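Local coordinates for protein acetylxylan esterase (Geobacillus stearothermophilus, PDB 5BN1) that removes acetyl groups from the xylose units of xylan and xylo-oligosaccharides, working as a serine esterase of the GDSL family in a donut-shaped homooctamer, at residues K70-W73 / E74-I78; N142-P146 / M147-M151. The protein carries 1 engineered substitution. All blocks are in the same frame, centred on the assembly; numbering follows the deposited sequence.

Interaction 1: residues K70-W73 / E74-I78; sequences KARW and EEDVI
Arg72 meets Asp76 twice, first through the backbone, its O accepting from Asp76 N at 2.8 Å. Its side chain then bridges the same pair. With CG lodged between the backbone N and the carbonyl carbon (chi1 67°) and the chain extended from there to NE, Arg72 NH1 meets Asp76 OD2 at 2.8 Å in a salt bridge. The carboxylate approaches the edge of the guanidinium, near its plane, and is used on its anti side; the two flat groups are turned 66° apart. Arg72 NH1 also donates to Lys59 O. A water donates to Lys70 O and accepts from Glu74 N, standing in for a direct bond where helix 66-78 is kinked.

This helix packs on the parallel sheet of the SGNH-hydrolase fold, and Trp73 and Val77 face strands 8-13 and 84-88. Ile78 N reaches back to Trp73 O at 3.0 Å, closing a wider pi-type turn; the same oxygen also accepts from Val77 N, at 2.9 Å from above the carbonyl plane. Over the indole's six-membered ring sits Val77 CG2, 3.6 Å from its centroid and 7° off the normal, a CH-pi contact. Ile78 CD1 lies 3.7 Å from Trp73 CD1, while Trp73 NE1 is hydrogen-bonded to Thr124 OG1 of helix 110-124. A leucine in place of Trp73, lacking the flat ring and its N-H, would probably open a gap beside Val77 and Ile78 and leave Thr124 OG1 without its mate.

Interaction 2: residues N142-P146 / M147-M151; sequences NEQDP and MRRTM
Asp145 OD1 is gripped by three groups: the amides of Arg148, whose N lies at 3.2 Å on the anti lone pair, and Met147, whose N lies at 3.1 Å in a weak, bent bond, and Tyr184 OH of a second subunit. CG lies opposite the backbone N (chi1 173°), which brings OD1 to the amides of Met147 and Arg148. Arg149 N donates to Asp145 O at 2.9 Å, the first i to i+4 bond after the cap.

Before the cap, a type I turn from Asn142 to Asp145 carries an Asx turn, Asn142 OD1 accepting from Gln144 N. Arg149, bent at chi3 (63°), folds back so that NH1 donates to Gln144 OE1 at 3.3 Å, the amide and guanidinium 26° from parallel; Pro146 CA lies over one face of that guanidinium. Glu143 and Arg148 run side by side in the same direction. Glu143 CA lies over a face of the Arg148 guanidinium, and a water joins Glu143 OE2 to Arg148 NH2, while Arg148 NE forms a salt bridge with Asp152. An aspartate closing a tight turn and accepting from amides in the first turn of the helix is a classical N-cap, here built into a subunit interface.

In the fold
Both contacts are local, yet they sit at different places on the fold: interaction 1 lies within helix 66-78, towards its C-terminal end, and interaction 2 at the start of helix 146-165. Their centres are 31 Å apart and their nearest atoms about 16 Å apart, so they do not touch. Each mixes buried and exposed residues. In interaction 1 the buried part is mostly apolar, an indole and a valine turned to the sheet, with one ion pair beside them. Interaction 2 is largely polar, made of a capping carboxylate, turn amides and water bridges, and unlike 70-78 it also meets a second subunit, while Met147 and Thr150 pack on helix 91-99.

Interaction 1: residues K70-W73 / E74-I78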
ATOM      1  N   LYS A  70     -10.161   8.690 -32.829  1.00 14.96           N
ATOM      2  CA  LYS A  70     -11.108   9.703 -33.364  1.00 17.25           C
ATOM      3  C   LYS A  70     -11.820  10.410 -32.278  1.00 17.69           C
ATOM      4  O   LYS A  70     -12.020  11.620 -32.341  1.00 19.04           O
ATOM      5  CB  LYS A  70     -12.095   9.054 -34.324  1.00 19.53           C
ATOM      6  CG  LYS A  70     -13.182  10.063 -34.826  1.00 20.49           C
ATOM      7  CD  LYS A  70     -14.063   9.280 -35.747  1.00 31.85           C
ATOM      8  CE  LYS A  70     -15.190  10.141 -36.316  1.00 42.05           C
ATOM      9  NZ  LYS A  70     -16.218   9.215 -36.936  1.00 42.40           N
ATOM     10  N   ALA A  71     -12.227   9.689 -31.220  1.00 16.23           N
ATOM     11  CA  ALA A  71     -13.045  10.281 -30.184  1.00 16.94           C
ATOM     12  C   ALA A  71     -12.281  11.343 -29.404  1.00 19.63           C
ATOM     13  O   ALA A  71     -12.906  12.237 -28.792  1.00 22.61           O
ATOM     14  CB  ALA A  71     -13.603   9.178 -29.283  1.00 18.72           C
ATOM     15  N   ARG A  72     -10.957  11.281 -29.352  1.00 17.28           N
ATOM     16  CA  ARG A  72     -10.103  12.184 -28.597  1.00 17.27           C
ATOM     17  C   ARG A  72      -9.213  13.082 -29.396  1.00 17.48           C
ATOM     18  O   ARG A  72      -8.356  13.782 -28.896  1.00 19.11           O
ATOM     19  CB  ARG A  72      -9.280  11.458 -27.507  1.00 17.90           C
ATOM     20  CG  ARG A  72      -8.221  10.494 -28.015  1.00 17.71           C
ATOM     21  CD  ARG A  72      -7.786   9.595 -26.884  1.00 17.71           C
ATOM     22  NE  ARG A  72      -6.756   8.645 -27.286  1.00 15.33           N
ATOM     23  CZ  ARG A  72      -5.429   8.863 -27.251  1.00 15.07           C
ATOM     24  NH1 ARG A  72      -4.911  10.067 -26.922  1.00 16.44           N
ATOM     25  NH2 ARG A  72      -4.545   7.934 -27.656  1.00 15.71           N
ATOM     26  N   TRP A  73      -9.403  13.094 -30.700  1.00 16.83           N
ATOM     27  CA  TRP A  73      -8.483  13.701 -31.630  1.00 17.17           C
ATOM     28  C   TRP A  73      -8.460  15.249 -31.414  1.00 18.16           C
ATOM     29  O   TRP A  73      -7.404  15.861 -31.468  1.00 18.60           O
ATOM     30  CB  TRP A  73      -8.861  13.387 -33.105  1.00 17.05           C
ATOM     31  CG  TRP A  73      -7.756  13.648 -34.014  1.00 17.31           C
ATOM     32  CD1 TRP A  73      -7.575  14.712 -34.892  1.00 16.91           C
ATOM     33  CD2 TRP A  73      -6.652  12.793 -34.232  1.00 16.30           C
ATOM     34  NE1 TRP A  73      -6.425  14.544 -35.573  1.00 16.17           N
ATOM     35  CE2 TRP A  73      -5.857  13.330 -35.249  1.00 16.95           C
ATOM     36  CE3 TRP A  73      -6.269  11.533 -33.664  1.00 15.81           C
ATOM     37  CZ2 TRP A  73      -4.720  12.749 -35.686  1.00 16.21           C
ATOM     38  CZ3 TRP A  73      -5.168  10.941 -34.122  1.00 15.97           C
ATOM     39  CH2 TRP A  73      -4.356  11.524 -35.096  1.00 17.01           C
ATOM     40  N   GLU A  74      -9.627  15.842 -31.209  1.00 20.68           N
ATOM     41  CA  GLU A  74      -9.625  17.285 -31.085  1.00 23.73           C
ATOM     42  C   GLU A  74      -8.824  17.736 -29.869  1.00 20.13           C
ATOM     43  O   GLU A  74      -8.010  18.655 -29.992  1.00 25.45           O
ATOM     44  CB  GLU A  74     -11.084  17.772 -30.916  1.00 26.34           C
ATOM     45  CG  GLU A  74     -11.266  19.286 -30.853  1.00 32.86           C
ATOM     46  CD  GLU A  74     -10.670  20.056 -32.014  1.00 37.87           C
ATOM     47  OE1 GLU A  74     -10.065  21.129 -31.684  1.00 48.65           O
ATOM     48  OE2 GLU A  74     -10.787  19.604 -33.208  1.00 38.17           O
ATOM     49  N   GLU A  75      -9.081  17.129 -28.738  1.00 21.48           N
ATOM     50  CA  GLU A  75      -8.414  17.498 -27.522  1.00 22.88           C
ATOM     51  C   GLU A  75      -6.964  17.065 -27.508  1.00 23.47           C
ATOM     52  O   GLU A  75      -6.057  17.777 -27.102  1.00 23.93           O
ATOM     53  CB  GLU A  75      -9.232  17.031 -26.358  1.00 31.67           C
ATOM     54  CG  GLU A  75      -8.601  16.837 -25.001  1.00 48.13           C
ATOM     55  CD  GLU A  75      -9.401  15.744 -24.235  1.00 67.98           C
ATOM     56  OE1 GLU A  75      -9.191  14.489 -24.460  1.00 65.35           O
ATOM     57  OE2 GLU A  75     -10.293  16.164 -23.442  1.00 76.03           O
ATOM     58  N   ASP A  76      -6.706  15.834 -27.950  1.00 20.89           N
ATOM     59  CA  ASP A  76      -5.344  15.290 -27.779  1.00 18.85           C
ATOM     60  C   ASP A  76      -4.371  15.468 -28.892  1.00 20.09           C
ATOM     61  O   ASP A  76      -3.142  15.327 -28.708  1.00 20.20           O
ATOM     62  CB  ASP A  76      -5.397  13.746 -27.446  1.00 18.49           C
ATOM     63  CG  ASP A  76      -5.940  13.460 -26.088  1.00 23.66           C
ATOM     64  OD1 ASP A  76      -6.173  14.404 -25.235  1.00 25.41           O
ATOM     65  OD2 ASP A  76      -6.176  12.280 -25.725  1.00 20.90           O
ATOM     66  N   VAL A  77      -4.848  15.925 -30.061  1.00 19.19           N
ATOM     67  CA  VAL A  77      -3.997  16.209 -31.149  1.00 17.39           C
ATOM     68  C   VAL A  77      -4.181  17.683 -31.562  1.00 18.96           C
ATOM     69  O   VAL A  77      -3.271  18.466 -31.424  1.00 22.81           O
ATOM     70  CB  VAL A  77      -4.195  15.290 -32.350  1.00 17.70           C
ATOM     71  CG1 VAL A  77      -3.324  15.584 -33.486  1.00 17.32           C
ATOM     72  CG2 VAL A  77      -3.967  13.802 -31.905  1.00 19.13           C
ATOM     73  N   ILE A  78      -5.352  17.972 -32.121  1.00 19.68           N
ATOM     74  CA  ILE A  78      -5.527  19.336 -32.725  1.00 20.82           C
ATOM     75  C   ILE A  78      -5.245  20.431 -31.765  1.00 21.36           C
ATOM     76  O   ILE A  78      -4.459  21.338 -32.111  1.00 24.24           O
ATOM     77  CB  ILE A  78      -6.975  19.460 -33.319  1.00 22.80           C
ATOM     78  CG1 ILE A  78      -7.252  18.403 -34.367  1.00 21.56           C
ATOM     79  CG2 ILE A  78      -7.073  20.870 -33.989  1.00 26.97           C
ATOM     80  CD1 ILE A  78      -6.309  18.184 -35.398  1.00 24.50           C
TER
HETATM   81  O   HOH W   1     -12.236  14.433 -31.253  1.00 24.98           O

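Interaction 2: residues N142-P146 / M147-M151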
ATOM      1  N   ASN A 142       5.420 -16.036 -39.193  1.00 16.10           N
ATOM      2  CA  ASN A 142       4.580 -16.830 -40.155  1.00 14.72           C
ATOM      3  C   ASN A 142       3.512 -15.960 -40.752  1.00 16.06           C
ATOM      4  O   ASN A 142       2.531 -15.610 -40.100  1.00 14.28           O
ATOM      5  CB  ASN A 142       4.005 -18.074 -39.530  1.00 14.50           C
ATOM      6  CG  ASN A 142       3.123 -18.882 -40.482  1.00 19.33           C
ATOM      7  OD1 ASN A 142       3.156 -18.630 -41.686  1.00 18.95           O
ATOM      8  ND2 ASN A 142       2.305 -19.748 -39.950  1.00 24.19           N
ATOM      9  N   GLU A 143       3.668 -15.613 -42.057  1.00 17.99           N
ATOM     10  CA  GLU A 143       2.750 -14.745 -42.746  1.00 18.20           C
ATOM     11  C   GLU A 143       1.373 -15.346 -42.841  1.00 18.66           C
ATOM     12  O   GLU A 143       0.425 -14.552 -43.039  1.00 20.42           O
ATOM     13  CB  GLU A 143       3.223 -14.479 -44.189  1.00 19.06           C
ATOM     14  CG  GLU A 143       4.431 -13.635 -44.282  1.00 21.60           C
ATOM     15  CD  GLU A 143       4.975 -13.477 -45.731  1.00 30.43           C
ATOM     16  OE1 GLU A 143       4.405 -14.062 -46.666  1.00 33.28           O
ATOM     17  OE2 GLU A 143       6.034 -12.892 -45.836  1.00 32.14           O
ATOM     18  N   GLN A 144       1.230 -16.645 -42.679  1.00 17.85           N
ATOM     19  CA  GLN A 144      -0.063 -17.291 -42.770  1.00 19.91           C
ATOM     20  C   GLN A 144      -0.752 -17.475 -41.388  1.00 16.48           C
ATOM     21  O   GLN A 144      -1.875 -17.949 -41.280  1.00 17.02           O
ATOM     22  CB  GLN A 144       0.039 -18.649 -43.438  1.00 24.26           C
ATOM     23  CG  GLN A 144       0.327 -18.452 -44.977  1.00 29.49           C
ATOM     24  CD  GLN A 144      -0.452 -17.268 -45.714  1.00 37.86           C
ATOM     25  OE1 GLN A 144      -1.720 -17.160 -45.730  1.00 40.98           O
ATOM     26  NE2 GLN A 144       0.326 -16.332 -46.255  1.00 49.14           N
ATOM     27  N   ASP A 145      -0.059 -17.040 -40.304  1.00 14.69           N
ATOM     28  CA  ASP A 145      -0.800 -17.023 -39.041  1.00 12.97           C
ATOM     29  C   ASP A 145      -1.950 -16.038 -39.253  1.00 13.46           C
ATOM     30  O   ASP A 145      -1.758 -14.934 -39.738  1.00 14.35           O
ATOM     31  CB  ASP A 145       0.125 -16.504 -37.904  1.00 13.10           C
ATOM     32  CG  ASP A 145      -0.601 -16.288 -36.575  1.00 14.38           C
ATOM     33  OD1 ASP A 145      -1.131 -15.223 -36.399  1.00 14.63           O
ATOM     34  OD2 ASP A 145      -0.625 -17.283 -35.842  1.00 18.85           O
ATOM     35  N   PRO A 146      -3.173 -16.398 -38.855  1.00 13.86           N
ATOM     36  CA  PRO A 146      -4.262 -15.535 -39.189  1.00 15.54           C
ATOM     37  C   PRO A 146      -4.182 -14.117 -38.768  1.00 14.12           C
ATOM     38  O   PRO A 146      -4.508 -13.159 -39.463  1.00 15.31           O
ATOM     39  CB  PRO A 146      -5.483 -16.230 -38.507  1.00 16.80           C
ATOM     40  CG  PRO A 146      -5.134 -17.635 -38.471  1.00 18.12           C
ATOM     41  CD  PRO A 146      -3.617 -17.684 -38.319  1.00 17.83           C
ATOM     42  N   MET A 147      -3.689 -13.870 -37.536  1.00 12.51           N
ATOM     43  CA  MET A 147      -3.645 -12.501 -37.023  1.00 12.10           C
ATOM     44  C   MET A 147      -2.467 -11.743 -37.739  1.00 11.58           C
ATOM     45  O   MET A 147      -2.623 -10.549 -37.964  1.00 12.91           O
ATOM     46  CB  MET A 147      -3.462 -12.436 -35.495  1.00 11.62           C
ATOM     47  CG  MET A 147      -3.380 -11.042 -35.022  1.00 12.10           C
ATOM     48  SD  MET A 147      -3.664 -10.903 -33.227  1.00 13.36           S
ATOM     49  CE  MET A 147      -3.069  -9.270 -32.951  1.00 12.83           C
ATOM     50  N   ARG A 148      -1.358 -12.420 -38.026  1.00 12.35           N
ATOM     51  CA  ARG A 148      -0.333 -11.783 -38.775  1.00 12.53           C
ATOM     52  C   ARG A 148      -0.807 -11.320 -40.173  1.00 11.57           C
ATOM     53  O   ARG A 148      -0.519 -10.232 -40.614  1.00 13.39           O
ATOM     54  CB  ARG A 148       0.895 -12.715 -38.923  1.00 12.39           C
ATOM     55  CG  ARG A 148       2.000 -12.194 -39.853  1.00 13.23           C
ATOM     56  CD  ARG A 148       2.711 -10.930 -39.460  1.00 12.93           C
ATOM     57  NE  ARG A 148       3.406 -10.304 -40.628  1.00 13.70           N
ATOM     58  CZ  ARG A 148       4.473 -10.830 -41.181  1.00 15.55           C
ATOM     59  NH1 ARG A 148       5.193 -11.755 -40.611  1.00 15.32           N
ATOM     60  NH2 ARG A 148       4.832 -10.309 -42.381  1.00 15.62           N
ATOM     61  N   ARG A 149      -1.559 -12.237 -40.786  1.00 13.28           N
ATOM     62  CA  ARG A 149      -2.119 -11.925 -42.143  1.00 13.48           C
ATOM     63  C   ARG A 149      -3.022 -10.752 -42.109  1.00 12.68           C
ATOM     64  O   ARG A 149      -2.939  -9.812 -42.932  1.00 13.15           O
ATOM     65  CB  ARG A 149      -2.762 -13.157 -42.690  1.00 16.06           C
ATOM     66  CG  ARG A 149      -3.299 -12.984 -44.100  1.00 19.11           C
ATOM     67  CD  ARG A 149      -3.731 -14.389 -44.597  1.00 28.37           C
ATOM     68  NE  ARG A 149      -4.807 -14.999 -43.826  1.00 37.88           N
ATOM     69  CZ  ARG A 149      -4.900 -16.272 -43.285  1.00 46.55           C
ATOM     70  NH1 ARG A 149      -3.958 -17.252 -43.369  1.00 49.24           N
ATOM     71  NH2 ARG A 149      -6.025 -16.593 -42.622  1.00 35.66           N
ATOM     72  N   THR A 150      -3.924 -10.702 -41.115  1.00 12.93           N
ATOM     73  CA  THR A 150      -4.728  -9.536 -40.933  1.00 12.22           C
ATOM     74  C   THR A 150      -4.009  -8.267 -40.721  1.00 12.86           C
ATOM     75  O   THR A 150      -4.220  -7.189 -41.220  1.00 12.84           O
ATOM     76  CB  THR A 150      -5.884  -9.830 -39.923  1.00 12.21           C
ATOM     77  OG1 THR A 150      -6.626 -11.007 -40.302  1.00 14.86           O
ATOM     78  CG2 THR A 150      -6.761  -8.684 -39.677  1.00 13.72           C
ATOM     79  N   MET A 151      -3.028  -8.371 -39.781  1.00 11.30           N
ATOM     80  CA  MET A 151      -2.259  -7.218 -39.482  1.00 10.93           C
ATOM     81  C   MET A 151      -1.539  -6.625 -40.731  1.00 10.73           C
ATOM     82  O   MET A 151      -1.485  -5.429 -40.877  1.00 12.41           O
ATOM     83  CB  MET A 151      -1.200  -7.550 -38.375  1.00 12.40           C
ATOM     84  CG  MET A 151      -0.735  -6.361 -37.623  1.00 12.74           C
ATOM     85  SD  MET A 151      -1.936  -5.552 -36.551  1.00 13.22           S
ATOM     86  CE  MET A 151      -1.900  -6.776 -35.240  1.00 11.74           C
TER
HETATM   87  O   HOH W   2       7.135 -11.574 -43.789  1.00 23.28           O
HETATM   88  O   HOH W   3      -6.335 -13.893 -41.550  1.00 22.36           O